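Local coordinates for aerolysin-like protein (Bombina maxima, PDB 6LH8) that probably forms pores in membranes as an aerolysin-family protein, or regulates a pore-forming paralog in the toad's endolysosomal system, at residues 46-51 / 72-77; 119-124 / 138-143. All coordinates share one frame; numbering follows the deposited sequence.

Contact 1: residues 46-51 / 72-77; sequences RTITHN and HRLNGN
I48 and L74 meet where a loop folds over one face of the long antiparallel sheet of this aerolysin-like protein. The loop follows strand 65-68 and includes a type I' turn from L74 to N77, with positive phi at N75 and G76. No direct hydrogen bond joins 46-51 to 72-77; I48 and L74 supply most of the packing, and E93 links the segments from outside. I48 sets CG1 beside its backbone N (chi1 -60°) and runs on extended, which brings CD1 to 3.7 Å from L74 CG; a branched residue suits this buried strand position. L74 answers with a forked end: CD1 lies 3.4 Å from R46 O, while CD2 sits over one face of the R46 guanidinium, 3.5 Å from R46 NE. The long, extended chain of R46, CG anti to N (chi1 170°), offers that face while NE bonds Q144 O, which helps to steady the flat group. E93 bonds the L74 amide and H50 NE2 and forms a salt bridge with R73; Y139 OH holds H50 ND1, and histidine suits a place where both ring nitrogens have partners. Between these anchors the H50 ring turns its edge to the loop, CE1 standing 3.1 Å from H72 O.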
loop_
_atom_site.group_PDB
_atom_site.type_symbol
_atom_site.label_atom_id
_atom_site.label_comp_id
_atom_site.label_asym_id
_atom_site.label_seq_id
_atom_site.Cartn_x
_atom_site.Cartn_y
_atom_site.Cartn_z
ATOM N N ARG A 46 -7.692 -0.222 -2.672
ATOM C CA ARG A 46 -6.551 -0.185 -1.767
ATOM C C ARG A 46 -5.379 -0.847 -2.473
ATOM O O ARG A 46 -5.529 -1.938 -3.030
ATOM C CB ARG A 46 -6.869 -0.893 -0.443
ATOM C CG ARG A 46 -5.658 -1.103 0.443
ATOM C CD ARG A 46 -6.038 -1.820 1.728
ATOM N NE ARG A 46 -4.898 -1.988 2.615
ATOM C CZ ARG A 46 -4.870 -2.843 3.625
ATOM N NH1 ARG A 46 -5.929 -3.598 3.865
ATOM N NH2 ARG A 46 -3.791 -2.938 4.390
ATOM N N THR A 47 -4.225 -0.178 -2.497
ATOM C CA THR A 47 -3.093 -0.703 -3.242
ATOM C C THR A 47 -1.839 -0.729 -2.388
ATOM O O THR A 47 -1.678 0.054 -1.442
ATOM C CB THR A 47 -2.794 0.111 -4.496
ATOM O OG1 THR A 47 -2.436 1.440 -4.114
ATOM C CG2 THR A 47 -4.014 0.158 -5.419
ATOM N N ILE A 48 -0.955 -1.651 -2.750
ATOM C CA ILE A 48 0.431 -1.656 -2.310
ATOM C C ILE A 48 1.275 -1.761 -3.570
ATOM O O ILE A 48 1.029 -2.629 -4.411
ATOM C CB ILE A 48 0.736 -2.825 -1.355
ATOM C CG1 ILE A 48 -0.134 -2.750 -0.096
ATOM C CG2 ILE A 48 2.223 -2.856 -1.026
ATOM C CD1 ILE A 48 0.129 -3.879 0.913
ATOM N N THR A 49 2.246 -0.879 -3.723
ATOM C CA THR A 49 3.095 -0.911 -4.905
ATOM C C THR A 49 4.505 -1.309 -4.498
ATOM O O THR A 49 5.076 -0.716 -3.577
ATOM C CB THR A 49 3.087 0.430 -5.627
ATOM O OG1 THR A 49 1.761 0.684 -6.124
ATOM C CG2 THR A 49 4.047 0.399 -6.812
ATOM N N HIS A 50 5.055 -2.308 -5.185
ATOM C CA HIS A 50 6.393 -2.825 -4.913
ATOM C C HIS A 50 7.325 -2.474 -6.062
ATOM O O HIS A 50 7.018 -2.764 -7.218
ATOM C CB HIS A 50 6.352 -4.340 -4.729
ATOM C CG HIS A 50 5.371 -4.793 -3.691
ATOM N ND1 HIS A 50 5.660 -4.807 -2.346
ATOM C CD2 HIS A 50 4.100 -5.247 -3.814
ATOM C CE1 HIS A 50 4.607 -5.254 -1.679
ATOM N NE2 HIS A 50 3.653 -5.537 -2.549
ATOM N N ASN A 51 8.484 -1.902 -5.744
ATOM C CA ASN A 51 9.427 -1.472 -6.766
ATOM C C ASN A 51 10.823 -1.973 -6.444
ATOM O O ASN A 51 11.190 -2.117 -5.279
ATOM C CB ASN A 51 9.458 0.052 -6.871
ATOM C CG ASN A 51 8.074 0.645 -6.895
ATOM O OD1 ASN A 51 7.535 0.881 -7.966
ATOM N ND2 ASN A 51 7.472 0.857 -5.702
ATOM N N HIS A 72 4.731 -6.283 3.398
ATOM C CA HIS A 72 3.366 -5.763 3.347
ATOM C C HIS A 72 2.666 -6.269 2.093
ATOM O O HIS A 72 3.096 -5.966 0.979
ATOM C CB HIS A 72 3.372 -4.235 3.368
ATOM C CG HIS A 72 4.170 -3.662 4.496
ATOM N ND1 HIS A 72 3.823 -3.853 5.814
ATOM C CD2 HIS A 72 5.300 -2.917 4.505
ATOM C CE1 HIS A 72 4.706 -3.251 6.592
ATOM N NE2 HIS A 72 5.614 -2.678 5.824
ATOM N N ARG A 73 1.580 -7.023 2.275
ATOM C CA ARG A 73 0.871 -7.645 1.165
ATOM C C ARG A 73 -0.629 -7.432 1.329
ATOM O O ARG A 73 -1.110 -7.044 2.394
ATOM C CB ARG A 73 1.168 -9.152 1.068
ATOM C CG ARG A 73 2.643 -9.529 1.049
ATOM C CD ARG A 73 3.314 -9.090 -0.237
ATOM N NE ARG A 73 2.607 -9.553 -1.430
ATOM C CZ ARG A 73 2.843 -10.714 -2.035
ATOM N NH1 ARG A 73 3.766 -11.538 -1.554
ATOM N NH2 ARG A 73 2.160 -11.049 -3.122
ATOM N N LEU A 74 -1.363 -7.693 0.249
ATOM C CA LEU A 74 -2.816 -7.639 0.228
ATOM C C LEU A 74 -3.374 -9.019 -0.109
ATOM O O LEU A 74 -2.657 -9.899 -0.591
ATOM C CB LEU A 74 -3.320 -6.614 -0.800
ATOM C CG LEU A 74 -2.965 -5.142 -0.565
ATOM C CD1 LEU A 74 -3.547 -4.268 -1.656
ATOM C CD2 LEU A 74 -3.460 -4.673 0.800
ATOM N N ASN A 75 -4.671 -9.198 0.152
ATOM C CA ASN A 75 -5.431 -10.374 -0.288
ATOM C C ASN A 75 -4.914 -11.680 0.306
ATOM O O ASN A 75 -5.241 -12.762 -0.196
ATOM C CB ASN A 75 -5.450 -10.479 -1.816
ATOM C CG ASN A 75 -6.099 -9.281 -2.471
ATOM O OD1 ASN A 75 -7.206 -8.890 -2.099
ATOM N ND2 ASN A 75 -5.419 -8.690 -3.455
ATOM N N GLY A 76 -4.113 -11.614 1.366
ATOM C CA GLY A 76 -3.489 -12.806 1.903
ATOM C C GLY A 76 -2.502 -13.433 0.939
ATOM O O GLY A 76 -2.093 -14.583 1.125
ATOM N N ASN A 77 -2.119 -12.694 -0.103
ATOM C CA ASN A 77 -1.129 -13.195 -1.043
ATOM C C ASN A 77 0.206 -13.402 -0.343
ATOM O O ASN A 77 0.656 -12.563 0.441
ATOM C CB ASN A 77 -0.959 -12.232 -2.215
ATOM C CG ASN A 77 -2.222 -12.087 -3.032
ATOM O OD1 ASN A 77 -2.674 -10.976 -3.300
ATOM N ND2 ASN A 77 -2.800 -13.214 -3.437
#

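Contact 2: residues 119-124 / 138-143; sequences ENITSA and TYICQS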
loop_
_atom_site.group_PDB
_atom_site.type_symbol
_atom_site.label_atom_id
_atom_site.label_comp_id
_atom_site.label_asym_id
_atom_site.label_seq_id
_atom_site.Cartn_x
_atom_site.Cartn_y
_atom_site.Cartn_z
ATOM N N GLU A 119 -0.872 5.940 4.797
ATOM C CA GLU A 119 -0.133 5.732 3.561
ATOM C C GLU A 119 1.341 5.850 3.910
ATOM O O GLU A 119 1.748 6.806 4.577
ATOM C CB GLU A 119 -0.569 6.731 2.475
ATOM C CG GLU A 119 -2.060 6.605 2.131
ATOM C CD GLU A 119 -2.443 7.304 0.840
ATOM O OE1 GLU A 119 -1.596 8.028 0.283
ATOM O OE2 GLU A 119 -3.603 7.149 0.401
ATOM N N ASN A 120 2.125 4.851 3.522
ATOM C CA ASN A 120 3.507 4.766 3.976
ATOM C C ASN A 120 4.421 4.405 2.819
ATOM O O ASN A 120 4.073 3.562 1.990
ATOM C CB ASN A 120 3.686 3.707 5.074
ATOM C CG ASN A 120 2.970 4.056 6.357
ATOM O OD1 ASN A 120 3.551 4.670 7.256
ATOM N ND2 ASN A 120 1.713 3.631 6.471
ATOM N N ILE A 121 5.602 5.012 2.780
ATOM C CA ILE A 121 6.671 4.569 1.888
ATOM C C ILE A 121 7.813 4.041 2.744
ATOM O O ILE A 121 8.255 4.707 3.682
ATOM C CB ILE A 121 7.148 5.692 0.948
ATOM C CG1 ILE A 121 5.995 6.176 0.061
ATOM C CG2 ILE A 121 8.279 5.192 0.058
ATOM C CD1 ILE A 121 6.310 7.454 -0.694
ATOM N N THR A 122 8.273 2.830 2.438
ATOM C CA THR A 122 9.449 2.265 3.083
ATOM C C THR A 122 10.373 1.732 2.000
ATOM O O THR A 122 9.947 1.467 0.876
ATOM C CB THR A 122 9.089 1.140 4.059
ATOM O OG1 THR A 122 8.350 0.114 3.365
ATOM C CG2 THR A 122 8.259 1.686 5.220
ATOM N N SER A 123 11.654 1.611 2.333
ATOM C CA SER A 123 12.629 1.134 1.359
ATOM C C SER A 123 13.695 0.332 2.096
ATOM O O SER A 123 13.928 0.548 3.288
ATOM C CB SER A 123 13.253 2.296 0.575
ATOM O OG SER A 123 13.815 3.271 1.442
ATOM N N ALA A 124 14.326 -0.615 1.396
ATOM C CA ALA A 124 15.333 -1.444 2.059
ATOM C C ALA A 124 16.365 -1.915 1.041
ATOM O O ALA A 124 16.066 -2.000 -0.152
ATOM C CB ALA A 124 14.700 -2.655 2.760
ATOM N N THR A 138 17.772 -1.523 -4.334
ATOM C CA THR A 138 16.908 -0.910 -3.328
ATOM C C THR A 138 15.456 -1.242 -3.635
ATOM O O THR A 138 14.975 -0.996 -4.745
ATOM C CB THR A 138 17.087 0.611 -3.273
ATOM O OG1 THR A 138 18.443 0.917 -2.939
ATOM C CG2 THR A 138 16.176 1.202 -2.197
ATOM N N TYR A 139 14.769 -1.801 -2.646
ATOM C CA TYR A 139 13.353 -2.138 -2.728
ATOM C C TYR A 139 12.553 -0.996 -2.125
ATOM O O TYR A 139 12.956 -0.425 -1.110
ATOM C CB TYR A 139 13.070 -3.451 -1.976
ATOM C CG TYR A 139 11.610 -3.655 -1.625
ATOM C CD1 TYR A 139 10.699 -4.113 -2.583
ATOM C CD2 TYR A 139 11.136 -3.391 -0.338
ATOM C CE1 TYR A 139 9.342 -4.291 -2.259
ATOM C CE2 TYR A 139 9.790 -3.569 -0.008
ATOM C CZ TYR A 139 8.902 -4.020 -0.972
ATOM O OH TYR A 139 7.566 -4.205 -0.644
ATOM N N ILE A 140 11.440 -0.644 -2.765
ATOM C CA ILE A 140 10.564 0.428 -2.305
ATOM C C ILE A 140 9.142 -0.110 -2.237
ATOM O O ILE A 140 8.659 -0.740 -3.189
ATOM C CB ILE A 140 10.617 1.660 -3.233
ATOM C CG1 ILE A 140 12.047 2.200 -3.381
ATOM C CG2 ILE A 140 9.691 2.755 -2.711
ATOM C CD1 ILE A 140 12.220 3.153 -4.564
ATOM N N CYS A 141 8.479 0.133 -1.105
ATOM C CA CYS A 141 7.097 -0.264 -0.867
ATOM C C CYS A 141 6.259 0.991 -0.642
ATOM O O CYS A 141 6.532 1.762 0.274
ATOM C CB CYS A 141 6.988 -1.175 0.362
ATOM S SG CYS A 141 5.300 -1.789 0.583
ATOM N N GLN A 142 5.257 1.205 -1.480
ATOM C CA GLN A 142 4.292 2.294 -1.295
ATOM C C GLN A 142 2.982 1.639 -0.900
ATOM O O GLN A 142 2.295 1.071 -1.752
ATOM C CB GLN A 142 4.132 3.116 -2.563
ATOM C CG GLN A 142 5.316 4.002 -2.852
ATOM C CD GLN A 142 5.825 3.877 -4.266
ATOM O OE1 GLN A 142 5.399 3.004 -5.031
ATOM N NE2 GLN A 142 6.759 4.753 -4.627
ATOM N N SER A 143 2.638 1.709 0.388
ATOM C CA SER A 143 1.494 0.970 0.909
ATOM C C SER A 143 0.374 1.889 1.387
ATOM O O SER A 143 0.596 3.031 1.804
ATOM C CB SER A 143 1.896 0.025 2.057
ATOM O OG SER A 143 2.696 0.695 3.010
HETATM O O HOH W 1 5.476 0.815 3.146
#
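T122 and C141 form the middle of three hydrogen-bonded pairs in this part of an antiparallel beta hairpin, strands 110-130 and 133-154, within the long sheet of the aerolysin-like fold. T122 N bonds C141 O at 3.0 Å, and C141 N returns to T122 O in a nearly straight bond (176° at the hydrogen). N120 with S143 and A124 with Y139 repeat this pair of hydrogen bonds on each side. At the intervening non-hydrogen-bonded pairs the strands come closer, and CA-H groups such as that of I121 point at carbonyl oxygens. Beta-branched I121, T122 and I140 suit this extended backbone. On one face I121 CG2 lies 3.9 Å from I140 CG2, and I121 CG1 rests on the aliphatic CG of Q142. On the face with N120, A124 and Y139, a water sits against T122, C141 and S143. T122 OG1 and S143 OG each stand between their own N and carbonyl carbon (chi1 57° and 48°), which directs both short hydroxyls to the water, 3.0 Å from T122 OG1 and 2.8 Å from S143 OG; it donates to C141 O. Farther out, strand 4-28 flanks 119-124 and strand 41-53 flanks 138-143, where Q142 OE1 accepts a hydrogen bond from N51 ND2.

How the contacts relate
Both contacts involve the same five-stranded sheet, in which strands 41-53 and 133-154 are neighbours. Contact 2 lies within the sheet and joins adjacent strands through paired backbone bonds; contact 1 is set on one face of it, where a loop is held by side-chain packing and by polar links through a third strand, 90-100. Each is partly buried, with three buried residues apiece. They meet directly: T49 N is 2.8 Å from Q142 O, a probable hydrogen bond between the neighbouring strands, and I48 CG2 packs on C141 SG at 3.6 Å. Thus the face of contact 2 that bears Y139 and C141 lies beneath the loop of contact 1, whereas I121 and I140 occupy the other face.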